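PDB 3OD1: ATP phosphoribosyltransferase regulatory subunit from Bacillus halodurans, which is probably required, together with HisG, for the first step of histidine biosynthesis and may allow histidine to feedback-regulate ATP phosphoribosyltransferase. Local coordinates for residues B[187-192]-B[270-275]; B[199-204]-B[216-221]; B[163-168]-B[265-270]. One frame throughout, in Å; residues are numbered along the deposited sequence.

Interaction 1: residues B[187-192]-B[270-275]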
loop_
_atom_site.group_PDB
_atom_site.type_symbol
_atom_site.label_atom_id
_atom_site.label_comp_id
_atom_site.label_asym_id
_atom_site.label_seq_id
_atom_site.Cartn_x
_atom_site.Cartn_y
_atom_site.Cartn_z
ATOM N N ARG B 187 -3.630 -27.072 -29.034
ATOM C CA ARG B 187 -4.830 -27.781 -28.601
ATOM C C ARG B 187 -4.533 -28.690 -27.413
ATOM O O ARG B 187 -5.333 -28.789 -26.472
ATOM C CB ARG B 187 -5.415 -28.594 -29.765
ATOM C CG ARG B 187 -6.938 -28.667 -29.774
ATOM C CD ARG B 187 -7.482 -29.079 -31.142
ATOM N NE ARG B 187 -8.895 -28.729 -31.293
ATOM C CZ ARG B 187 -9.837 -29.561 -31.731
ATOM N NH1 ARG B 187 -9.524 -30.805 -32.071
ATOM N NH2 ARG B 187 -11.096 -29.148 -31.833
ATOM N N LEU B 188 -3.379 -29.349 -27.466
ATOM C CA LEU B 188 -2.905 -30.182 -26.361
ATOM C C LEU B 188 -2.522 -29.341 -25.137
ATOM O O LEU B 188 -2.909 -29.662 -24.015
ATOM C CB LEU B 188 -1.725 -31.055 -26.804
ATOM C CG LEU B 188 -2.081 -32.365 -27.513
ATOM C CD1 LEU B 188 -0.863 -32.980 -28.211
ATOM C CD2 LEU B 188 -2.701 -33.349 -26.532
ATOM N N ARG B 189 -1.765 -28.266 -25.364
ATOM C CA ARG B 189 -1.300 -27.389 -24.287
ATOM C C ARG B 189 -2.470 -26.792 -23.504
ATOM O O ARG B 189 -2.378 -26.571 -22.293
ATOM C CB ARG B 189 -0.448 -26.250 -24.859
ATOM C CG ARG B 189 0.853 -25.985 -24.104
ATOM C CD ARG B 189 1.525 -24.696 -24.578
ATOM N NE ARG B 189 1.318 -24.458 -26.004
ATOM C CZ ARG B 189 2.072 -24.973 -26.969
ATOM N NH1 ARG B 189 3.094 -25.761 -26.672
ATOM N NH2 ARG B 189 1.802 -24.704 -28.237
ATOM N N ARG B 190 -3.560 -26.514 -24.214
ATOM C CA ARG B 190 -4.764 -25.956 -23.612
ATOM C C ARG B 190 -5.352 -26.911 -22.573
ATOM O O ARG B 190 -5.751 -26.484 -21.488
ATOM C CB ARG B 190 -5.795 -25.661 -24.696
ATOM C CG ARG B 190 -7.168 -25.317 -24.161
ATOM C CD ARG B 190 -7.190 -23.906 -23.684
ATOM N NE ARG B 190 -6.680 -23.006 -24.709
ATOM C CZ ARG B 190 -6.536 -21.698 -24.532
ATOM N NH1 ARG B 190 -6.867 -21.153 -23.363
ATOM N NH2 ARG B 190 -6.062 -20.943 -25.519
ATOM N N PHE B 191 -5.391 -28.203 -22.898
ATOM C CA PHE B 191 -5.854 -29.201 -21.929
ATOM C C PHE B 191 -5.011 -29.163 -20.652
ATOM O O PHE B 191 -5.550 -29.224 -19.546
ATOM C CB PHE B 191 -5.856 -30.610 -22.524
ATOM C CG PHE B 191 -6.964 -30.848 -23.509
ATOM C CD1 PHE B 191 -8.275 -30.954 -23.080
ATOM C CD2 PHE B 191 -6.694 -30.963 -24.865
ATOM C CE1 PHE B 191 -9.301 -31.171 -23.984
ATOM C CE2 PHE B 191 -7.718 -31.182 -25.780
ATOM C CZ PHE B 191 -9.021 -31.284 -25.340
ATOM N N LEU B 192 -3.695 -29.060 -20.811
ATOM C CA LEU B 192 -2.781 -29.009 -19.667
ATOM C C LEU B 192 -2.982 -27.726 -18.877
ATOM O O LEU B 192 -3.045 -27.739 -17.650
ATOM C CB LEU B 192 -1.322 -29.110 -20.128
ATOM C CG LEU B 192 -0.951 -30.406 -20.860
ATOM C CD1 LEU B 192 0.412 -30.294 -21.532
ATOM C CD2 LEU B 192 -0.988 -31.590 -19.897
ATOM N N THR B 270 3.615 -31.483 -16.088
ATOM C CA THR B 270 2.368 -31.151 -16.780
ATOM C C THR B 270 2.036 -29.666 -16.609
ATOM O O THR B 270 1.085 -29.155 -17.203
ATOM C CB THR B 270 1.173 -31.989 -16.281
ATOM O OG1 THR B 270 0.772 -31.531 -14.991
ATOM C CG2 THR B 270 1.547 -33.470 -16.223
ATOM N N LEU B 271 2.840 -28.977 -15.810
ATOM C CA LEU B 271 2.512 -27.611 -15.407
ATOM C C LEU B 271 2.615 -26.637 -16.573
ATOM O O LEU B 271 3.682 -26.470 -17.158
ATOM C CB LEU B 271 3.422 -27.164 -14.261
ATOM C CG LEU B 271 3.107 -25.811 -13.618
ATOM C CD1 LEU B 271 1.749 -25.844 -12.907
ATOM C CD2 LEU B 271 4.214 -25.424 -12.654
ATOM N N VAL B 272 1.493 -26.009 -16.911
ATOM C CA VAL B 272 1.456 -24.943 -17.902
ATOM C C VAL B 272 0.780 -23.736 -17.251
ATOM O O VAL B 272 -0.420 -23.768 -16.971
ATOM C CB VAL B 272 0.647 -25.359 -19.150
ATOM C CG1 VAL B 272 0.428 -24.152 -20.091
ATOM C CG2 VAL B 272 1.323 -26.528 -19.884
ATOM N N LEU B 273 1.542 -22.680 -16.979
ATOM C CA LEU B 273 0.996 -21.547 -16.219
ATOM C C LEU B 273 0.308 -20.536 -17.130
ATOM O O LEU B 273 -0.447 -19.684 -16.675
ATOM C CB LEU B 273 2.095 -20.857 -15.391
ATOM C CG LEU B 273 2.693 -21.551 -14.150
ATOM C CD1 LEU B 273 3.727 -20.647 -13.483
ATOM C CD2 LEU B 273 1.618 -21.915 -13.140
ATOM N N HIS B 274 0.566 -20.643 -18.428
ATOM C CA HIS B 274 0.135 -19.633 -19.376
ATOM C C HIS B 274 0.355 -20.207 -20.769
ATOM O O HIS B 274 1.244 -21.037 -20.966
ATOM C CB HIS B 274 0.965 -18.361 -19.168
ATOM C CG HIS B 274 0.361 -17.130 -19.769
ATOM N ND1 HIS B 274 0.384 -16.878 -21.124
ATOM C CD2 HIS B 274 -0.257 -16.067 -19.198
ATOM C CE1 HIS B 274 -0.208 -15.720 -21.365
ATOM N NE2 HIS B 274 -0.608 -15.209 -20.214
HETATM N N MSE B 275 -0.445 -19.788 -21.740
HETATM C CA MSE B 275 -0.278 -20.320 -23.090
HETATM C C MSE B 275 0.988 -19.827 -23.801
HETATM O O MSE B 275 1.489 -20.507 -24.702
HETATM C CB MSE B 275 -1.528 -20.071 -23.946
HETATM C CG MSE B 275 -2.775 -20.806 -23.451
HETATM SE SE MSE B 275 -2.609 -22.750 -23.610
HETATM C CE MSE B 275 -2.692 -22.901 -25.567
HETATM O O HOH W 1 -1.216 -26.411 -15.869
#

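Interaction 2: residues B[199-204]-B[216-221]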
loop_
_atom_site.group_PDB
_atom_site.type_symbol
_atom_site.label_atom_id
_atom_site.label_comp_id
_atom_site.label_asym_id
_atom_site.label_seq_id
_atom_site.Cartn_x
_atom_site.Cartn_y
_atom_site.Cartn_z
ATOM N N GLY B 199 -9.976 -34.710 -20.655
ATOM C CA GLY B 199 -10.107 -34.209 -22.012
ATOM C C GLY B 199 -8.846 -34.470 -22.817
ATOM O O GLY B 199 -8.905 -34.811 -23.999
ATOM N N TYR B 200 -7.704 -34.316 -22.156
ATOM C CA TYR B 200 -6.401 -34.519 -22.769
ATOM C C TYR B 200 -6.223 -35.955 -23.255
ATOM O O TYR B 200 -5.799 -36.178 -24.394
ATOM C CB TYR B 200 -5.308 -34.145 -21.769
ATOM C CG TYR B 200 -3.886 -34.371 -22.230
ATOM C CD1 TYR B 200 -3.095 -33.309 -22.654
ATOM C CD2 TYR B 200 -3.319 -35.639 -22.201
ATOM C CE1 TYR B 200 -1.788 -33.506 -23.051
ATOM C CE2 TYR B 200 -2.015 -35.847 -22.600
ATOM C CZ TYR B 200 -1.256 -34.778 -23.025
ATOM O OH TYR B 200 0.045 -34.988 -23.413
ATOM N N ARG B 201 -6.546 -36.928 -22.405
ATOM C CA ARG B 201 -6.461 -38.336 -22.803
ATOM C C ARG B 201 -7.410 -38.633 -23.963
ATOM O O ARG B 201 -7.044 -39.318 -24.914
ATOM C CB ARG B 201 -6.764 -39.275 -21.629
ATOM C CG ARG B 201 -5.753 -39.235 -20.498
ATOM C CD ARG B 201 -6.249 -40.050 -19.301
ATOM N NE ARG B 201 -5.642 -39.635 -18.036
ATOM C CZ ARG B 201 -4.422 -39.996 -17.642
ATOM N NH1 ARG B 201 -3.675 -40.771 -18.419
ATOM N NH2 ARG B 201 -3.947 -39.575 -16.475
ATOM N N GLU B 202 -8.627 -38.107 -23.876
ATOM C CA GLU B 202 -9.634 -38.329 -24.905
ATOM C C GLU B 202 -9.154 -37.765 -26.240
ATOM O O GLU B 202 -9.308 -38.395 -27.284
ATOM C CB GLU B 202 -10.959 -37.676 -24.502
ATOM C CG GLU B 202 -12.186 -38.269 -25.183
ATOM C CD GLU B 202 -12.592 -39.616 -24.598
ATOM O OE1 GLU B 202 -13.076 -40.480 -25.364
ATOM O OE2 GLU B 202 -12.427 -39.811 -23.372
ATOM N N HIS B 203 -8.563 -36.576 -26.191
ATOM C CA HIS B 203 -8.099 -35.893 -27.390
ATOM C C HIS B 203 -6.946 -36.631 -28.060
ATOM O O HIS B 203 -6.874 -36.713 -29.289
ATOM C CB HIS B 203 -7.673 -34.464 -27.061
ATOM C CG HIS B 203 -7.329 -33.651 -28.267
ATOM N ND1 HIS B 203 -6.061 -33.155 -28.497
ATOM C CD2 HIS B 203 -8.081 -33.259 -29.323
ATOM C CE1 HIS B 203 -6.054 -32.484 -29.634
ATOM N NE2 HIS B 203 -7.267 -32.533 -30.156
ATOM N N VAL B 204 -6.039 -37.159 -27.247
ATOM C CA VAL B 204 -4.875 -37.861 -27.766
ATOM C C VAL B 204 -5.299 -39.123 -28.512
ATOM O O VAL B 204 -4.751 -39.450 -29.564
ATOM C CB VAL B 204 -3.884 -38.217 -26.636
ATOM C CG1 VAL B 204 -2.722 -39.021 -27.179
ATOM C CG2 VAL B 204 -3.377 -36.953 -25.961
ATOM N N ARG B 216 3.699 -41.622 -25.782
ATOM C CA ARG B 216 4.565 -40.535 -25.363
ATOM C C ARG B 216 3.707 -39.415 -24.780
ATOM O O ARG B 216 3.872 -39.043 -23.621
ATOM C CB ARG B 216 5.418 -40.026 -26.531
ATOM C CG ARG B 216 6.392 -41.065 -27.105
ATOM C CD ARG B 216 7.652 -40.401 -27.661
ATOM N NE ARG B 216 7.430 -39.792 -28.970
ATOM C CZ ARG B 216 8.071 -38.718 -29.430
ATOM N NH1 ARG B 216 7.788 -38.255 -30.640
ATOM N NH2 ARG B 216 8.982 -38.095 -28.690
ATOM N N LEU B 217 2.782 -38.895 -25.582
ATOM C CA LEU B 217 1.892 -37.832 -25.127
ATOM C C LEU B 217 1.201 -38.230 -23.828
ATOM O O LEU B 217 1.045 -37.415 -22.913
ATOM C CB LEU B 217 0.855 -37.496 -26.201
ATOM C CG LEU B 217 1.417 -36.831 -27.462
ATOM C CD1 LEU B 217 0.313 -36.501 -28.447
ATOM C CD2 LEU B 217 2.182 -35.583 -27.093
HETATM N N MSE B 218 0.810 -39.497 -23.758
HETATM C CA MSE B 218 0.089 -40.040 -22.614
HETATM C C MSE B 218 0.952 -40.059 -21.351
HETATM O O MSE B 218 0.492 -39.691 -20.255
HETATM C CB MSE B 218 -0.395 -41.458 -22.944
HETATM C CG MSE B 218 -1.778 -41.778 -22.427
HETATM SE SE MSE B 218 -3.119 -40.575 -23.156
HETATM C CE MSE B 218 -4.090 -41.838 -24.275
ATOM N N ASN B 219 2.206 -40.477 -21.510
ATOM C CA ASN B 219 3.115 -40.621 -20.377
ATOM C C ASN B 219 3.567 -39.291 -19.769
ATOM O O ASN B 219 4.063 -39.253 -18.643
ATOM C CB ASN B 219 4.316 -41.495 -20.751
ATOM C CG ASN B 219 3.970 -42.975 -20.777
ATOM O OD1 ASN B 219 3.246 -43.468 -19.909
ATOM N ND2 ASN B 219 4.480 -43.689 -21.776
ATOM N N LEU B 220 3.392 -38.203 -20.515
ATOM C CA LEU B 220 3.666 -36.865 -19.993
ATOM C C LEU B 220 2.911 -36.651 -18.694
ATOM O O LEU B 220 3.469 -36.157 -17.725
ATOM C CB LEU B 220 3.249 -35.795 -21.000
ATOM C CG LEU B 220 3.252 -34.346 -20.506
ATOM C CD1 LEU B 220 4.626 -33.956 -19.965
ATOM C CD2 LEU B 220 2.832 -33.436 -21.645
ATOM N N LEU B 221 1.638 -37.037 -18.688
ATOM C CA LEU B 221 0.759 -36.865 -17.529
ATOM C C LEU B 221 1.271 -37.563 -16.272
ATOM O O LEU B 221 0.897 -37.206 -15.156
ATOM C CB LEU B 221 -0.637 -37.382 -17.858
ATOM C CG LEU B 221 -1.702 -36.349 -18.220
ATOM C CD1 LEU B 221 -1.110 -35.172 -18.985
ATOM C CD2 LEU B 221 -2.830 -37.012 -19.000
#

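Interaction 3: residues B[163-168]-B[265-270]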
loop_
_atom_site.group_PDB
_atom_site.type_symbol
_atom_site.label_atom_id
_atom_site.label_comp_id
_atom_site.label_asym_id
_atom_site.label_seq_id
_atom_site.Cartn_x
_atom_site.Cartn_y
_atom_site.Cartn_z
ATOM N N VAL B 163 6.751 -26.790 -3.475
ATOM C CA VAL B 163 6.868 -26.005 -4.693
ATOM C C VAL B 163 7.038 -26.978 -5.852
ATOM O O VAL B 163 7.988 -27.763 -5.888
ATOM C CB VAL B 163 8.059 -25.056 -4.620
ATOM C CG1 VAL B 163 8.202 -24.250 -5.925
ATOM C CG2 VAL B 163 7.891 -24.137 -3.419
ATOM N N ALA B 164 6.084 -26.960 -6.766
ATOM C CA ALA B 164 6.111 -27.866 -7.905
ATOM C C ALA B 164 6.763 -27.137 -9.076
ATOM O O ALA B 164 6.460 -25.970 -9.340
ATOM C CB ALA B 164 4.703 -28.300 -8.258
ATOM N N ILE B 165 7.670 -27.823 -9.764
ATOM C CA ILE B 165 8.464 -27.204 -10.815
ATOM C C ILE B 165 8.191 -27.881 -12.140
ATOM O O ILE B 165 8.327 -29.098 -12.241
ATOM C CB ILE B 165 9.966 -27.341 -10.501
ATOM C CG1 ILE B 165 10.266 -26.699 -9.146
ATOM C CG2 ILE B 165 10.813 -26.748 -11.636
ATOM C CD1 ILE B 165 11.696 -26.826 -8.711
ATOM N N GLY B 166 7.805 -27.091 -13.145
ATOM C CA GLY B 166 7.647 -27.580 -14.506
ATOM C C GLY B 166 8.590 -26.895 -15.486
ATOM O O GLY B 166 9.452 -26.101 -15.095
ATOM N N HIS B 167 8.443 -27.183 -16.771
ATOM C CA HIS B 167 9.288 -26.511 -17.742
ATOM C C HIS B 167 8.584 -26.333 -19.087
ATOM O O HIS B 167 8.234 -27.307 -19.745
ATOM C CB HIS B 167 10.608 -27.269 -17.915
ATOM C CG HIS B 167 11.678 -26.458 -18.573
ATOM N ND1 HIS B 167 11.477 -25.790 -19.760
ATOM C CD2 HIS B 167 12.958 -26.205 -18.210
ATOM C CE1 HIS B 167 12.586 -25.159 -20.102
ATOM N NE2 HIS B 167 13.498 -25.389 -19.174
ATOM N N VAL B 168 8.383 -25.081 -19.484
ATOM C CA VAL B 168 7.744 -24.771 -20.757
ATOM C C VAL B 168 8.480 -25.417 -21.932
ATOM O O VAL B 168 7.853 -25.848 -22.901
ATOM C CB VAL B 168 7.669 -23.247 -20.991
ATOM C CG1 VAL B 168 7.328 -22.933 -22.451
ATOM C CG2 VAL B 168 6.654 -22.630 -20.065
ATOM N N VAL B 265 10.780 -29.193 -2.726
ATOM C CA VAL B 265 10.487 -29.158 -4.146
ATOM C C VAL B 265 10.013 -30.503 -4.676
ATOM O O VAL B 265 10.413 -31.557 -4.186
ATOM C CB VAL B 265 11.696 -28.650 -4.971
ATOM C CG1 VAL B 265 12.079 -27.241 -4.535
ATOM C CG2 VAL B 265 12.871 -29.587 -4.833
ATOM N N LYS B 266 9.133 -30.452 -5.667
ATOM C CA LYS B 266 8.776 -31.634 -6.423
ATOM C C LYS B 266 8.605 -31.224 -7.878
ATOM O O LYS B 266 8.668 -30.039 -8.200
ATOM C CB LYS B 266 7.524 -32.298 -5.848
ATOM C CG LYS B 266 6.279 -31.439 -5.830
ATOM C CD LYS B 266 5.158 -32.169 -5.108
ATOM C CE LYS B 266 3.799 -31.516 -5.344
ATOM N NZ LYS B 266 2.690 -32.295 -4.705
ATOM N N PHE B 267 8.431 -32.195 -8.765
ATOM C CA PHE B 267 8.340 -31.888 -10.181
ATOM C C PHE B 267 6.971 -32.201 -10.744
ATOM O O PHE B 267 6.383 -33.235 -10.431
ATOM C CB PHE B 267 9.434 -32.617 -10.954
ATOM C CG PHE B 267 10.815 -32.195 -10.560
ATOM C CD1 PHE B 267 11.433 -31.131 -11.199
ATOM C CD2 PHE B 267 11.482 -32.841 -9.532
ATOM C CE1 PHE B 267 12.700 -30.728 -10.828
ATOM C CE2 PHE B 267 12.751 -32.447 -9.160
ATOM C CZ PHE B 267 13.361 -31.388 -9.809
ATOM N N ASP B 268 6.457 -31.284 -11.556
ATOM C CA ASP B 268 5.197 -31.499 -12.251
ATOM C C ASP B 268 5.325 -31.013 -13.681
ATOM O O ASP B 268 5.027 -29.858 -13.989
ATOM C CB ASP B 268 4.045 -30.795 -11.539
ATOM C CG ASP B 268 2.718 -30.983 -12.254
ATOM O OD1 ASP B 268 2.654 -31.794 -13.205
ATOM O OD2 ASP B 268 1.738 -30.321 -11.863
ATOM N N LEU B 269 5.789 -31.903 -14.552
ATOM C CA LEU B 269 6.061 -31.522 -15.926
ATOM C C LEU B 269 4.777 -31.326 -16.724
ATOM O O LEU B 269 4.831 -31.014 -17.902
ATOM C CB LEU B 269 6.997 -32.531 -16.601
ATOM C CG LEU B 269 8.490 -32.241 -16.395
ATOM C CD1 LEU B 269 8.801 -32.038 -14.932
ATOM C CD2 LEU B 269 9.377 -33.344 -16.986
ATOM N N THR B 270 3.615 -31.483 -16.088
ATOM C CA THR B 270 2.368 -31.151 -16.780
ATOM C C THR B 270 2.036 -29.666 -16.609
ATOM O O THR B 270 1.085 -29.155 -17.203
ATOM C CB THR B 270 1.173 -31.989 -16.281
ATOM O OG1 THR B 270 0.772 -31.531 -14.991
ATOM C CG2 THR B 270 1.547 -33.470 -16.223
HETATM O O HOH W 2 5.818 -28.268 -17.231
#

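Interaction 1: residues B[187-192]-B[270-275]
Met-275, present as selenomethionine, lies against Arg-189 and Arg-190, while Val-272 packs on Leu-192 further along the same helix. The contact thereby fastens helix 182-193 to the loop between strands 265-268 and 281-286 of the mixed sheet, within a class II aminoacyl-tRNA synthetase-like fold.

Van der Waals contact does most of the work. The Met-275 chain bends at both chi2 and chi3, which folds its tip back onto the helix: SE is 3.9 Å from Arg-190 CA, and CE is 4.1 Å from Arg-189 CB. Arg-190 starts out away from the loop, its CG beside the carbonyl carbon (chi1 169°), and two successive bends (chi2 78°, chi3 51°) return the guanidinium to the selenomethionine. The two side chains cross nearly at a right angle, and Met-275 CG sits 3.7 Å above the plane of the Arg-190 guanidinium, over one face and displaced toward the rim. The purely apolar pair is Leu-192 CB and Val-272 CG2, 3.7 Å apart. Leu-192 CB also rests 3.8 Å from the backbone carbonyl Thr-270 O.

The polar ends are mostly satisfied outside the two segments. Arg-189 NH2 forms a salt bridge with Asp-186 one turn back; Arg-189 NE, by contrast, is buried with no partner in the model. Thr-270 OG1 bonds to Tyr-197 OH as well as to Asp-268. Between helix and loop, the polar link is a water that donates to Leu-192 O at 2.9 Å and accepts from Val-272 N, also at 2.9 Å.

Interaction 2: residues B[199-204]-B[216-221]
The Tyr-200 ring carries Leu-221 CD1 over one face and Leu-217 O at its edge, near the ring plane. CD1 stands 4.0 Å from the ring centroid of Tyr-200 and 18° off the normal, which meets the geometry of a CH-pi contact. The second flat group, the Arg-201 guanidinium, has Leu-221 CD2 centred 3.6 Å above one face. The two methyls of Leu-221 thus serve two different planar groups, and CD2 additionally touches Tyr-200 CD2 at 3.5 Å.

A single direct hydrogen bond joins the segments: Tyr-200 OH donates to Leu-217 O over 2.7 Å. With CG anti to the backbone N (chi1 177°), the tyrosine reaches across to this helix carbonyl, which it meets from above the carbonyl plane. Leu-220 CD2 packs beside the hydroxyl.

Two further contacts fill the interface. The Met-218 side chain, a selenomethionine, crosses Arg-201 at about a right angle, with SE 4.0 Å from Arg-201 CG; Val-204 CG1 lies 4.0 Å from Leu-217 CB. Leu-188 of helix 182-193 touches Tyr-200, Val-204 and Leu-217, so a third helix covers the pair.

The axes of the two short segments approach to 10.2 Å and run almost exactly antiparallel (175°): an alpha-helical hairpin within a helical bundle, consistent with the insertion domain found in histidyl-tRNA synthetases.

Interaction 3: residues B[163-168]-B[265-270]
Ile-165 is gripped by the backbone on both sides of Phe-267, in a parallel strand pair of the mixed sheet that forms the core of this class II synthetase-like domain. The tight part is the ladder from Val-163 to Asp-268. Lys-266 N donates to Val-163 O at 2.9 Å with an N-H...O angle of 166°, Ile-165 N to Lys-266 O at 2.9 Å, and Asp-268 N to Ile-165 O at 3.0 Å. On one face of the sheet Ile-165 CB meets Phe-267 CD1 at 4.1 Å, and helix 139-155 closes over Val-163, Ile-165 and Val-265. The other face carries Ala-164 and Lys-266, whose extended chain makes the looser, partly exposed side; at the strand's end Ala-164 CB touches Asp-268 CB at 4.2 Å.

Past Asp-268 the direct ladder stops. A water accepts from His-167 N and donates weakly to Leu-269 O, and Gly-166 lies alongside Leu-269.

Asp-268 CG stands trans to the backbone N (chi1 179°), placing the carboxylate beside the Asx turn that follows: OD1 accepts Thr-270 N at 3.1 Å, also takes Thr-270 OG1, and makes a salt bridge with Arg-224 NE. An alanine here removes the carboxylate and would probably leave Arg-224 without its charge partner and the turn free to shift. Thr-270 OG1 approaches Asp-268 OD1 on the syn side, 20° out of the carboxylate plane, across only 2.6 Å.

In the fold
The three contacts lead from the sheet out into the helical bundle. Interaction 3 holds the strands from which that bundle emerges, and it shares Thr-270 with interaction 1; their centres lie about 13 Å apart, and Leu-271 CD2 packs 4.0 Å from Gly-166 N. Interaction 2 falls within the chain loops closed by both others. Its centre is about 12 Å from that of interaction 1, where Phe-191 CE2 touches His-203 CB at 3.5 Å, and about 17 Å from that of interaction 3, where Leu-220 CD1 reaches Leu-269 O at 3.6 Å. Residues 269-271 are therefore a junction between strand pair, helix and hairpin.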